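Local coordinates for protein TCR beta chain (Gallus gallus, PDB 6LIR) that pairs with the TCR alpha chain in the chicken alpha-beta T-cell receptor, which presumably recognises peptides presented by MHC molecules, at residues S46-E52 against K64-Q68; T59-A63 against L73-S77; Y86-S90 against L99-Q103; N113-I117 against G145-D149; P5-V9 against F205-Q211. All blocks are in the same frame, centred on the assembly; numbering follows the deposited sequence.

In the fold
Contacts 1, 2 and 3 belong to the V-set domain, contact 4 holds the interdomain linker to the loop that follows strand 136-146 of the C1-set domain, and contact 5 bridges the two domains. Contacts 1 and 2 share strand 61-67, their centres about 15 Å apart, and their segments alternate along the chain. Contact 3 follows in sequence, about 18 Å between centres from contact 2, which it meets through Tyr-86. Contacts 4 and 5 lie about 12 Å apart, centre to centre, and touch through Ile-116. Contact 5 pairs segments 196 residues apart and so encloses all the others along the chain, tying the N-terminal strand of the variable domain to the constant domain.

Contact 1 of 5, residues S46-E52 against K64-Q68; sequences SYGVKQE and KRSSQ
Ser-46 OG is held from several sides: it accepts a hydrogen bond from Arg-65 NH2 at 3.0 Å, lying near the guanidinium plane, and donates to Gln-51 O at 2.6 Å. Gly-48 N adds a weak third bond. A serine suits the place because its small hydroxyl can accept and donate at once in a buried position. Arg-65 gets there with CG anti to its backbone N (chi1 178°) and a bend at chi2, which lays its CG against Gly-48 O at 3.3 Å and turns the guanidinium so that Gly-48 C lies over one of its faces. There NH1 is bound to Gln-68 O, and NH2 has a further partner in Asp-27 O, so the flat group is fixed in its rotation by backbone and hydroxyl oxygens. The loop is the C'-C'' connection of the V-set fold, the CDR2 of the receptor, and it folds onto strand 61-67 (strand D). Its type II turn runs from Gly-48 to Gln-51, closed by a backbone bond from Gln-51 N to Gly-48 O, and puts Lys-50 at a positive phi of 53°. Lys-50 N then reaches Arg-65 O at 2.8 Å. Val-49, ahead of it in the turn, sets its CG2 methyl 3.5 Å from Gln-68 N, a small branched side chain spreading over the backbone. Beyond the turn Glu-52 is bent at chi2, bringing OE2 to Arg-65 N at 2.9 Å in a nearly straight bond (173°), the N-H arriving on the anti side of the carboxylate. Phe-71 of the next strand touches Ser-46, Arg-65 and Glu-52.

Contact 2 of 5, residues T59-A63 against L73-S77; sequences TGYEA and LDIIS
Tyr-61 and Ile-75 run alongside each other into the domain. The isoleucine brings its CD1 methyl to the ring edge, 3.4 Å from Tyr-61 CE1, with chi2 at -97°, away from the usual staggered values. Leu-73 comes to the same tyrosine from another quarter: with CG anti to the backbone N (chi1 -179°), its CD1 methyl reaches Tyr-61 CB at 4.0 Å. These side chains fill the space between the sheets, where Tyr-61 and Leu-73 meet Ile-43, and the tyrosine hydroxyl is hydrogen-bonded to that of Tyr-86. The two segments form the D-E hairpin of the immunoglobulin V-set fold. Glu-62 and Asp-74 are its hydrogen-bonded antiparallel pair, joined by Asp-74 N to Glu-62 O at 2.7 Å and Glu-62 N to Asp-74 O at 3.1 Å. On the other face Glu-62 CB sits 4.1 Å from Asp-74 CB. From there the acids part: the aspartate turns OD1 to Thr-17, while the glutamate runs out extended. The Glu-62 carboxylate passes obliquely over Ile-76, OE2 3.9 Å from its CD1. Gly-60, whose positive phi of 107° suits a residue without a side chain, offers its O to Ile-76 N at 3.2 Å.

Contact 3 of 5, residues Y86-S90 against L99-Q103; sequences YFCAS and LNFGQ
Cys-88 O and Gly-102 N join the two strands by a backbone hydrogen bond of 2.8 Å. Ser-90 and Asn-100 add a hydrogen-bonded antiparallel pair, in which Asn-100 N meets Ser-90 O at 2.7 Å and Ser-90 N meets Asn-100 O at 2.8 Å. Between these bonds Ala-89 and Phe-101 form a non-hydrogen-bonded pair with their CA atoms only 4.2 Å apart. Apolar contact is centred on this pair: the Ala-89 methyl stands over the face of the Phe-101 ring in a CH-pi contact, CB 3.7 Å from the ring centroid and 13° off its normal. The small alanine side chain lets the ring lie close to the strand. Phe-87 CB comes to the edge of the same ring, 3.9 Å from Phe-101 CD2, while the Phe-87 ring presents its own edge to Gly-102 O, 3.4 Å from CD1. Phe-101 also packs on Pro-41 of the TCR alpha chain. With an alanine in place of Phe-101, the Ala-89 methyl would probably lose its aromatic cover, and that proline this packing. Leu-99 N is hydrogen-bonded to Tyr-33 OH of the TCR alpha chain. Phe-101 and Gly-102 open the F-G-X-G motif of the J segment, on the F-G hairpin that carries CDR3.

Contact 4 of 5, residues N113-I117 against G145-D149; sequences NSEII and GFFPD
Ser-114 opens the contact by setting its CB 4.2 Å from Phe-147 CE2, a light touch that suits a small residue at the surface. Glu-115 sends its side chain away but turns its carbonyl inward, so that O lies 3.6 Å from Phe-147 CD2. It is the first torsion of Phe-147, with CG anti to N (chi1 -171°), that turns the ring toward these two residues. At Ile-116 the CG2 methyl rests 3.3 Å from Phe-147 O, and CG1 faces Pro-148 CD at a looser distance. The partner is the loop after the second strand of the C1-set domain, strand 136-146, so the linker between the domains is pinned to this loop of the constant domain. A cis peptide bond before Pro-148, familiar at this place in immunoglobulin constant domains, brings the proline over one face of the Phe-147 ring, Pro-148 CB 4.2 Å above its centre. Just before it, Gly-145 and Phe-146 make a G1 beta bulge opposite Tyr-179, the glycine supplying the positive phi. Ile-117 pairs with Phe-147 as a single antiparallel bridge: Ile-117 N to Phe-147 O at 3.0 Å, and Phe-147 N to Ile-117 O at 3.1 Å. Ile-117 CD1 meets Phe-147 CB at 3.9 Å, the two side chains crossing at a slant.

Contact 5 of 5, residues P5-V9 against F205-Q211; sequences PSILV and FFKNGTQ
Phe-206 lays one face of its ring along the backbone of segment 5-9, at the elbow where the first strand of the V-set domain meets the F-G hairpin of the C1-set domain. That hairpin closes with a tight type I' turn, whereas mammalian TCR beta chains carry a long loop here. With CG anti to the backbone N (chi1 -175°), the phenylalanine reaches straight across to the other strand. Leu-8 CA stands over the ring centre, 4.2 Å above the plane, and Val-9 N lies over the same face nearer the rim. Thr-210 O covers the opposite face, so the flat ring is sandwiched between backbone of both domains. Around it the aliphatic side chains take different courses. Ile-7 and Val-9 each point against the direction of the Phe-206 side chain and pass alongside it, Ile-7 CG2 meeting Phe-206 CB at 3.7 Å and Val-9 CB meeting Phe-206 CD1 at 3.6 Å. Leu-8 runs with the ring instead, its CD1 3.7 Å from Phe-206 CZ. Cutting Phe-206 back to an alanine would probably open a gap between the domains and deprive Leu-8 and Val-9 of this contact. Polar contact is left to Gln-211, whose chain bends at chi2 and brings its amide oxygen to the start of the strand: Gln-211 OE1 accepts from Ser-6 OG at 2.8 Å and from Ile-7 N at 3.2 Å.

Contact 1 of 5, residues S46-E52 against K64-Q68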
# COMPACT_ATOMS: atom_id res chain seq x y z
N SER B 46 11.33 -23.65 4.35
CA SER B 46 11.40 -24.72 5.34
C SER B 46 10.28 -25.70 5.07
O SER B 46 9.11 -25.30 5.00
CB SER B 46 11.29 -24.17 6.76
OG SER B 46 11.12 -25.21 7.71
N TYR B 47 10.62 -26.98 4.93
CA TYR B 47 9.61 -28.01 4.70
C TYR B 47 9.09 -28.61 5.99
O TYR B 47 8.17 -29.43 5.95
CB TYR B 47 10.17 -29.12 3.80
CG TYR B 47 10.68 -28.67 2.45
CD1 TYR B 47 10.11 -27.59 1.79
CD2 TYR B 47 11.73 -29.34 1.82
CE1 TYR B 47 10.57 -27.18 0.54
CE2 TYR B 47 12.20 -28.94 0.58
CZ TYR B 47 11.61 -27.86 -0.06
OH TYR B 47 12.08 -27.46 -1.29
N GLY B 48 9.64 -28.21 7.13
CA GLY B 48 9.28 -28.80 8.40
C GLY B 48 10.20 -28.30 9.50
O GLY B 48 11.14 -27.53 9.25
N VAL B 49 9.90 -28.75 10.72
CA VAL B 49 10.68 -28.36 11.88
C VAL B 49 12.16 -28.68 11.67
O VAL B 49 12.52 -29.77 11.21
CB VAL B 49 10.15 -29.03 13.15
CG1 VAL B 49 10.88 -28.52 14.38
CG2 VAL B 49 8.65 -28.79 13.29
N LYS B 50 13.02 -27.72 12.02
CA LYS B 50 14.47 -27.86 11.93
C LYS B 50 14.94 -28.29 10.54
O LYS B 50 15.97 -28.94 10.39
CB LYS B 50 14.99 -28.84 12.99
CG LYS B 50 14.93 -28.30 14.41
CD LYS B 50 14.87 -29.43 15.43
CE LYS B 50 14.97 -28.89 16.85
NZ LYS B 50 16.33 -28.35 17.13
N GLN B 51 14.18 -27.92 9.51
CA GLN B 51 14.60 -28.07 8.12
C GLN B 51 14.60 -26.69 7.46
O GLN B 51 13.62 -25.95 7.59
CB GLN B 51 13.67 -29.02 7.36
CG GLN B 51 14.25 -29.58 6.06
CD GLN B 51 14.23 -28.58 4.92
OE1 GLN B 51 13.28 -27.81 4.76
NE2 GLN B 51 15.29 -28.59 4.12
N GLU B 52 15.69 -26.35 6.78
CA GLU B 52 15.79 -25.10 6.05
C GLU B 52 16.34 -25.34 4.66
O GLU B 52 17.11 -26.28 4.43
CB GLU B 52 16.67 -24.09 6.80
CG GLU B 52 16.14 -23.70 8.18
CD GLU B 52 16.66 -24.61 9.28
OE1 GLU B 52 17.78 -25.16 9.14
OE2 GLU B 52 15.95 -24.79 10.30
N LYS B 64 16.20 -20.49 10.68
CA LYS B 64 16.01 -21.57 11.63
C LYS B 64 14.52 -21.80 11.82
O LYS B 64 13.81 -20.88 12.22
CB LYS B 64 16.68 -21.28 12.98
CG LYS B 64 16.44 -22.37 14.01
CD LYS B 64 17.33 -22.20 15.22
CE LYS B 64 16.55 -21.58 16.36
NZ LYS B 64 16.57 -22.43 17.58
N ARG B 65 14.06 -23.01 11.53
CA ARG B 65 12.67 -23.37 11.83
C ARG B 65 12.70 -24.03 13.20
O ARG B 65 12.88 -25.24 13.34
CB ARG B 65 12.11 -24.29 10.76
CG ARG B 65 10.68 -24.74 11.01
CD ARG B 65 9.67 -23.66 10.64
NE ARG B 65 8.30 -24.14 10.76
CZ ARG B 65 7.65 -24.78 9.79
NH1 ARG B 65 6.40 -25.18 9.97
NH2 ARG B 65 8.26 -25.03 8.64
N SER B 66 12.53 -23.19 14.24
CA SER B 66 12.68 -23.65 15.61
C SER B 66 11.54 -24.56 16.04
O SER B 66 11.71 -25.40 16.93
CB SER B 66 12.79 -22.46 16.56
OG SER B 66 11.63 -21.64 16.49
N SER B 67 10.37 -24.40 15.43
CA SER B 67 9.21 -25.22 15.77
C SER B 67 8.22 -25.13 14.61
O SER B 67 8.42 -24.36 13.67
CB SER B 67 8.57 -24.77 17.08
OG SER B 67 8.04 -23.46 16.96
N GLN B 68 7.15 -25.91 14.72
CA GLN B 68 6.12 -25.91 13.68
C GLN B 68 5.53 -24.52 13.46
O GLN B 68 5.15 -24.17 12.34
CB GLN B 68 5.02 -26.91 14.05
CG GLN B 68 3.86 -26.99 13.07
CD GLN B 68 4.19 -27.81 11.83
OE1 GLN B 68 5.35 -27.92 11.43
NE2 GLN B 68 3.16 -28.39 11.21

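Contact 2 of 5, residues T59-A63 against L73-S77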
# COMPACT_ATOMS: atom_id res chain seq x y z
N THR B 59 22.50 -15.39 0.28
CA THR B 59 23.74 -14.80 0.75
C THR B 59 23.47 -13.53 1.54
O THR B 59 22.93 -12.55 1.00
CB THR B 59 24.68 -14.51 -0.43
OG1 THR B 59 25.09 -15.75 -1.02
CG2 THR B 59 25.91 -13.76 0.06
N GLY B 60 23.84 -13.54 2.82
CA GLY B 60 23.50 -12.48 3.73
C GLY B 60 22.43 -12.85 4.73
O GLY B 60 22.05 -12.01 5.55
N TYR B 61 21.93 -14.09 4.69
CA TYR B 61 20.85 -14.51 5.56
C TYR B 61 21.13 -15.92 6.07
O TYR B 61 21.80 -16.72 5.42
CB TYR B 61 19.50 -14.52 4.83
CG TYR B 61 19.12 -13.21 4.17
CD1 TYR B 61 18.39 -12.25 4.87
CD2 TYR B 61 19.47 -12.95 2.86
CE1 TYR B 61 18.03 -11.06 4.26
CE2 TYR B 61 19.11 -11.76 2.25
CZ TYR B 61 18.40 -10.82 2.96
OH TYR B 61 18.04 -9.63 2.37
N GLU B 62 20.58 -16.20 7.25
CA GLU B 62 20.47 -17.54 7.79
C GLU B 62 19.03 -17.73 8.25
O GLU B 62 18.27 -16.76 8.35
CB GLU B 62 21.47 -17.78 8.93
CG GLU B 62 22.92 -17.76 8.48
CD GLU B 62 23.88 -18.07 9.60
OE1 GLU B 62 23.53 -18.89 10.48
OE2 GLU B 62 24.99 -17.49 9.61
N ALA B 63 18.66 -18.97 8.54
CA ALA B 63 17.29 -19.21 8.97
C ALA B 63 17.24 -20.44 9.85
O ALA B 63 18.10 -21.32 9.78
CB ALA B 63 16.34 -19.36 7.78
N LEU B 73 14.21 -15.68 10.42
CA LEU B 73 15.12 -15.20 9.38
C LEU B 73 16.16 -14.31 10.05
O LEU B 73 15.81 -13.28 10.65
CB LEU B 73 14.37 -14.43 8.29
CG LEU B 73 15.25 -13.91 7.14
CD1 LEU B 73 15.77 -15.06 6.28
CD2 LEU B 73 14.50 -12.89 6.29
N ASP B 74 17.43 -14.69 9.94
CA ASP B 74 18.51 -13.96 10.58
C ASP B 74 19.21 -13.08 9.56
O ASP B 74 19.56 -13.55 8.47
CB ASP B 74 19.52 -14.93 11.22
CG ASP B 74 18.94 -15.70 12.39
OD1 ASP B 74 18.16 -15.11 13.17
OD2 ASP B 74 19.26 -16.90 12.52
N ILE B 75 19.41 -11.82 9.90
CA ILE B 75 20.08 -10.85 9.04
C ILE B 75 21.53 -10.74 9.51
O ILE B 75 21.80 -10.25 10.61
CB ILE B 75 19.38 -9.48 9.08
CG1 ILE B 75 17.93 -9.60 8.61
CG2 ILE B 75 20.17 -8.46 8.26
CD1 ILE B 75 17.71 -9.25 7.16
N ILE B 76 22.45 -11.20 8.67
CA ILE B 76 23.87 -11.24 8.99
C ILE B 76 24.54 -9.97 8.48
O ILE B 76 24.53 -9.70 7.27
CB ILE B 76 24.54 -12.49 8.40
CG1 ILE B 76 23.77 -13.75 8.79
CG2 ILE B 76 25.99 -12.58 8.85
CD1 ILE B 76 23.58 -13.91 10.29
N SER B 77 25.14 -9.20 9.39
CA SER B 77 25.94 -8.02 9.03
C SER B 77 25.17 -7.08 8.10
O SER B 77 25.53 -6.86 6.95
CB SER B 77 27.27 -8.44 8.41
OG SER B 77 27.95 -7.32 7.87

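Contact 3 of 5, residues Y86-S90 against L99-Q103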
# COMPACT_ATOMS: atom_id res chain seq x y z
N TYR B 86 9.91 -7.57 3.61
CA TYR B 86 10.09 -9.01 3.78
C TYR B 86 8.73 -9.63 4.04
O TYR B 86 7.97 -9.14 4.88
CB TYR B 86 11.04 -9.32 4.94
CG TYR B 86 12.48 -8.96 4.69
CD1 TYR B 86 12.90 -7.64 4.71
CD2 TYR B 86 13.43 -9.95 4.43
CE1 TYR B 86 14.22 -7.31 4.47
CE2 TYR B 86 14.75 -9.62 4.20
CZ TYR B 86 15.14 -8.30 4.22
OH TYR B 86 16.46 -7.96 3.99
N PHE B 87 8.41 -10.69 3.31
CA PHE B 87 7.13 -11.37 3.45
C PHE B 87 7.38 -12.80 3.89
O PHE B 87 8.14 -13.53 3.26
CB PHE B 87 6.34 -11.34 2.14
CG PHE B 87 5.71 -10.01 1.83
CD1 PHE B 87 4.53 -9.63 2.45
CD2 PHE B 87 6.29 -9.15 0.91
CE1 PHE B 87 3.94 -8.41 2.17
CE2 PHE B 87 5.70 -7.92 0.62
CZ PHE B 87 4.53 -7.55 1.25
N CYS B 88 6.73 -13.19 4.98
CA CYS B 88 6.66 -14.58 5.38
C CYS B 88 5.41 -15.21 4.79
O CYS B 88 4.37 -14.56 4.67
CB CYS B 88 6.63 -14.73 6.90
SG CYS B 88 6.17 -16.38 7.41
N ALA B 89 5.52 -16.47 4.41
CA ALA B 89 4.40 -17.18 3.81
C ALA B 89 4.41 -18.61 4.30
O ALA B 89 5.44 -19.15 4.72
CB ALA B 89 4.46 -17.14 2.28
N SER B 90 3.23 -19.24 4.25
CA SER B 90 3.10 -20.62 4.67
C SER B 90 2.10 -21.35 3.78
O SER B 90 1.27 -20.73 3.10
CB SER B 90 2.64 -20.72 6.13
OG SER B 90 1.23 -20.65 6.23
N LEU B 99 -0.29 -20.28 -1.01
CA LEU B 99 0.52 -19.74 0.06
C LEU B 99 -0.28 -18.68 0.81
O LEU B 99 -1.02 -17.90 0.20
CB LEU B 99 1.81 -19.12 -0.48
CG LEU B 99 2.92 -20.05 -0.98
CD1 LEU B 99 3.98 -19.24 -1.72
CD2 LEU B 99 3.55 -20.82 0.18
N ASN B 100 -0.14 -18.67 2.12
CA ASN B 100 -0.75 -17.65 2.96
C ASN B 100 0.37 -16.70 3.38
O ASN B 100 1.35 -17.13 3.98
CB ASN B 100 -1.42 -18.26 4.19
CG ASN B 100 -2.79 -18.84 3.88
OD1 ASN B 100 -3.02 -19.37 2.80
ND2 ASN B 100 -3.70 -18.73 4.84
N PHE B 101 0.20 -15.42 3.11
CA PHE B 101 1.27 -14.47 3.35
C PHE B 101 0.96 -13.65 4.59
O PHE B 101 -0.20 -13.43 4.94
CB PHE B 101 1.44 -13.52 2.16
CG PHE B 101 2.21 -14.11 1.02
CD1 PHE B 101 1.59 -14.93 0.10
CD2 PHE B 101 3.55 -13.82 0.85
CE1 PHE B 101 2.29 -15.46 -0.96
CE2 PHE B 101 4.26 -14.35 -0.20
CZ PHE B 101 3.63 -15.17 -1.11
N GLY B 102 2.02 -13.15 5.22
CA GLY B 102 1.84 -12.16 6.25
C GLY B 102 1.74 -10.79 5.63
O GLY B 102 1.88 -10.60 4.42
N GLN B 103 1.50 -9.81 6.48
CA GLN B 103 1.34 -8.44 6.00
C GLN B 103 2.66 -7.80 5.62
O GLN B 103 2.66 -6.75 4.97
CB GLN B 103 0.56 -7.62 7.03
CG GLN B 103 -0.92 -7.92 6.91
CD GLN B 103 -1.75 -7.46 8.08
OE1 GLN B 103 -2.98 -7.51 8.04
NE2 GLN B 103 -1.09 -6.98 9.13

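Contact 4 of 5, residues N113-I117 against G145-D149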
# COMPACT_ATOMS: atom_id res chain seq x y z
N ASN B 113 25.79 6.48 11.26
CA ASN B 113 25.82 7.90 11.58
C ASN B 113 24.43 8.51 11.62
O ASN B 113 24.13 9.31 12.51
CB ASN B 113 26.66 8.63 10.53
CG ASN B 113 26.42 8.07 9.15
OD1 ASN B 113 26.83 6.95 8.85
ND2 ASN B 113 25.71 8.82 8.31
N SER B 114 23.58 8.13 10.67
CA SER B 114 22.24 8.69 10.58
C SER B 114 21.39 8.23 11.75
O SER B 114 21.43 7.07 12.16
CB SER B 114 21.59 8.27 9.26
OG SER B 114 21.85 9.21 8.23
N GLU B 115 20.61 9.15 12.29
CA GLU B 115 19.65 8.83 13.34
C GLU B 115 18.24 8.77 12.79
O GLU B 115 17.92 9.33 11.73
CB GLU B 115 19.73 9.83 14.49
CG GLU B 115 20.57 9.33 15.65
CD GLU B 115 20.00 9.73 16.99
OE1 GLU B 115 19.84 8.84 17.86
OE2 GLU B 115 19.71 10.93 17.19
N ILE B 116 17.37 8.07 13.52
CA ILE B 116 15.95 8.03 13.21
C ILE B 116 15.29 9.27 13.80
O ILE B 116 15.50 9.61 14.97
CB ILE B 116 15.31 6.75 13.77
CG1 ILE B 116 15.88 5.51 13.08
CG2 ILE B 116 13.79 6.81 13.63
CD1 ILE B 116 15.69 4.24 13.89
N ILE B 117 14.50 9.97 12.99
CA ILE B 117 13.79 11.16 13.43
C ILE B 117 12.30 10.85 13.43
O ILE B 117 11.74 10.43 12.41
CB ILE B 117 14.11 12.37 12.54
CG1 ILE B 117 15.62 12.55 12.42
CG2 ILE B 117 13.47 13.62 13.12
CD1 ILE B 117 16.05 13.23 11.14
N GLY B 145 8.79 15.50 8.68
CA GLY B 145 9.97 15.63 9.50
C GLY B 145 10.68 14.33 9.83
O GLY B 145 11.66 14.35 10.58
N PHE B 146 10.21 13.20 9.31
CA PHE B 146 10.69 11.90 9.77
C PHE B 146 11.72 11.30 8.82
O PHE B 146 11.79 11.64 7.64
CB PHE B 146 9.52 10.93 9.97
CG PHE B 146 8.71 10.67 8.73
CD1 PHE B 146 9.08 9.69 7.83
CD2 PHE B 146 7.56 11.40 8.47
CE1 PHE B 146 8.32 9.44 6.70
CE2 PHE B 146 6.80 11.17 7.34
CZ PHE B 146 7.19 10.18 6.45
N PHE B 147 12.54 10.40 9.38
CA PHE B 147 13.58 9.66 8.70
C PHE B 147 13.72 8.31 9.40
O PHE B 147 13.81 8.29 10.64
CB PHE B 147 14.92 10.39 8.69
CG PHE B 147 15.95 9.74 7.80
CD1 PHE B 147 15.97 10.00 6.44
CD2 PHE B 147 16.88 8.86 8.32
CE1 PHE B 147 16.90 9.41 5.62
CE2 PHE B 147 17.82 8.26 7.51
CZ PHE B 147 17.83 8.53 6.16
N PRO B 148 13.74 7.18 8.67
CA PRO B 148 13.77 7.08 7.21
C PRO B 148 12.41 7.15 6.54
O PRO B 148 11.41 7.49 7.18
CB PRO B 148 14.42 5.71 6.98
CG PRO B 148 14.28 4.95 8.27
CD PRO B 148 13.70 5.86 9.31
N ASP B 149 12.38 6.83 5.24
CA ASP B 149 11.21 7.10 4.41
C ASP B 149 9.98 6.30 4.80
O ASP B 149 8.87 6.69 4.43
CB ASP B 149 11.54 6.81 2.94
CG ASP B 149 11.81 5.34 2.69
OD1 ASP B 149 12.36 4.68 3.59
OD2 ASP B 149 11.48 4.86 1.59

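Contact 5 of 5, residues P5-V9 against F205-Q211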
# COMPACT_ATOMS: atom_id res chain seq x y z
N PRO B 5 6.75 -8.94 12.23
CA PRO B 5 6.90 -7.53 12.64
C PRO B 5 6.51 -6.56 11.53
O PRO B 5 6.74 -6.81 10.35
CB PRO B 5 8.39 -7.42 12.99
CG PRO B 5 8.81 -8.81 13.29
CD PRO B 5 8.00 -9.69 12.40
N SER B 6 5.90 -5.45 11.93
CA SER B 6 5.46 -4.42 10.99
C SER B 6 6.65 -3.67 10.39
O SER B 6 6.80 -3.59 9.17
CB SER B 6 4.49 -3.46 11.67
OG SER B 6 5.17 -2.32 12.16
N ILE B 7 7.49 -3.08 11.25
CA ILE B 7 8.57 -2.20 10.81
C ILE B 7 9.82 -2.49 11.62
O ILE B 7 9.75 -2.70 12.84
CB ILE B 7 8.19 -0.71 10.96
CG1 ILE B 7 6.98 -0.35 10.10
CG2 ILE B 7 9.37 0.19 10.62
CD1 ILE B 7 6.57 1.11 10.21
N LEU B 8 10.97 -2.51 10.95
CA LEU B 8 12.25 -2.66 11.61
C LEU B 8 13.28 -1.76 10.93
O LEU B 8 13.33 -1.68 9.70
CB LEU B 8 12.73 -4.12 11.56
CG LEU B 8 13.95 -4.48 12.41
CD1 LEU B 8 13.63 -4.37 13.89
CD2 LEU B 8 14.43 -5.87 12.07
N VAL B 9 14.09 -1.08 11.74
CA VAL B 9 15.16 -0.23 11.25
C VAL B 9 16.46 -0.68 11.90
O VAL B 9 16.55 -0.77 13.13
CB VAL B 9 14.91 1.26 11.54
CG1 VAL B 9 16.02 2.10 10.95
CG2 VAL B 9 13.55 1.69 11.00
N PHE B 205 5.75 4.10 13.70
CA PHE B 205 7.11 4.13 13.18
C PHE B 205 8.00 3.32 14.12
O PHE B 205 7.52 2.69 15.06
CB PHE B 205 7.59 5.58 12.99
CG PHE B 205 7.51 6.41 14.24
CD1 PHE B 205 6.33 7.07 14.57
CD2 PHE B 205 8.60 6.55 15.07
CE1 PHE B 205 6.26 7.85 15.72
CE2 PHE B 205 8.53 7.33 16.22
CZ PHE B 205 7.35 7.97 16.54
N PHE B 206 9.30 3.34 13.85
CA PHE B 206 10.26 2.57 14.62
C PHE B 206 11.39 3.49 15.06
O PHE B 206 11.99 4.17 14.22
CB PHE B 206 10.81 1.40 13.79
CG PHE B 206 11.72 0.48 14.55
CD1 PHE B 206 13.08 0.72 14.61
CD2 PHE B 206 11.21 -0.63 15.20
CE1 PHE B 206 13.92 -0.13 15.30
CE2 PHE B 206 12.05 -1.49 15.89
CZ PHE B 206 13.41 -1.24 15.94
N LYS B 207 11.66 3.51 16.36
CA LYS B 207 12.70 4.37 16.91
C LYS B 207 13.26 3.72 18.17
O LYS B 207 12.52 3.13 18.95
CB LYS B 207 12.14 5.76 17.22
CG LYS B 207 13.17 6.79 17.67
CD LYS B 207 12.48 8.00 18.28
CE LYS B 207 13.42 9.19 18.42
NZ LYS B 207 12.70 10.41 18.87
N ASN B 208 14.57 3.86 18.36
CA ASN B 208 15.27 3.37 19.55
C ASN B 208 14.97 1.90 19.79
O ASN B 208 14.60 1.48 20.90
CB ASN B 208 14.91 4.22 20.77
CG ASN B 208 15.57 5.58 20.75
OD1 ASN B 208 16.74 5.71 20.40
ND2 ASN B 208 14.81 6.61 21.11
N GLY B 209 15.14 1.09 18.75
CA GLY B 209 14.99 -0.34 18.92
C GLY B 209 13.58 -0.83 19.15
O GLY B 209 13.40 -2.01 19.46
N THR B 210 12.57 0.02 19.00
CA THR B 210 11.21 -0.39 19.31
C THR B 210 10.21 0.34 18.43
O THR B 210 10.53 1.34 17.78
CB THR B 210 10.89 -0.14 20.79
OG1 THR B 210 9.68 -0.82 21.14
CG2 THR B 210 10.73 1.35 21.06
N GLN B 211 8.99 -0.19 18.41
CA GLN B 211 7.89 0.40 17.66
C GLN B 211 7.22 1.48 18.50
O GLN B 211 6.94 1.27 19.68
CB GLN B 211 6.89 -0.67 17.24
CG GLN B 211 7.53 -1.87 16.56
CD GLN B 211 6.70 -2.41 15.41
OE1 GLN B 211 6.98 -2.14 14.24
NE2 GLN B 211 5.67 -3.18 15.74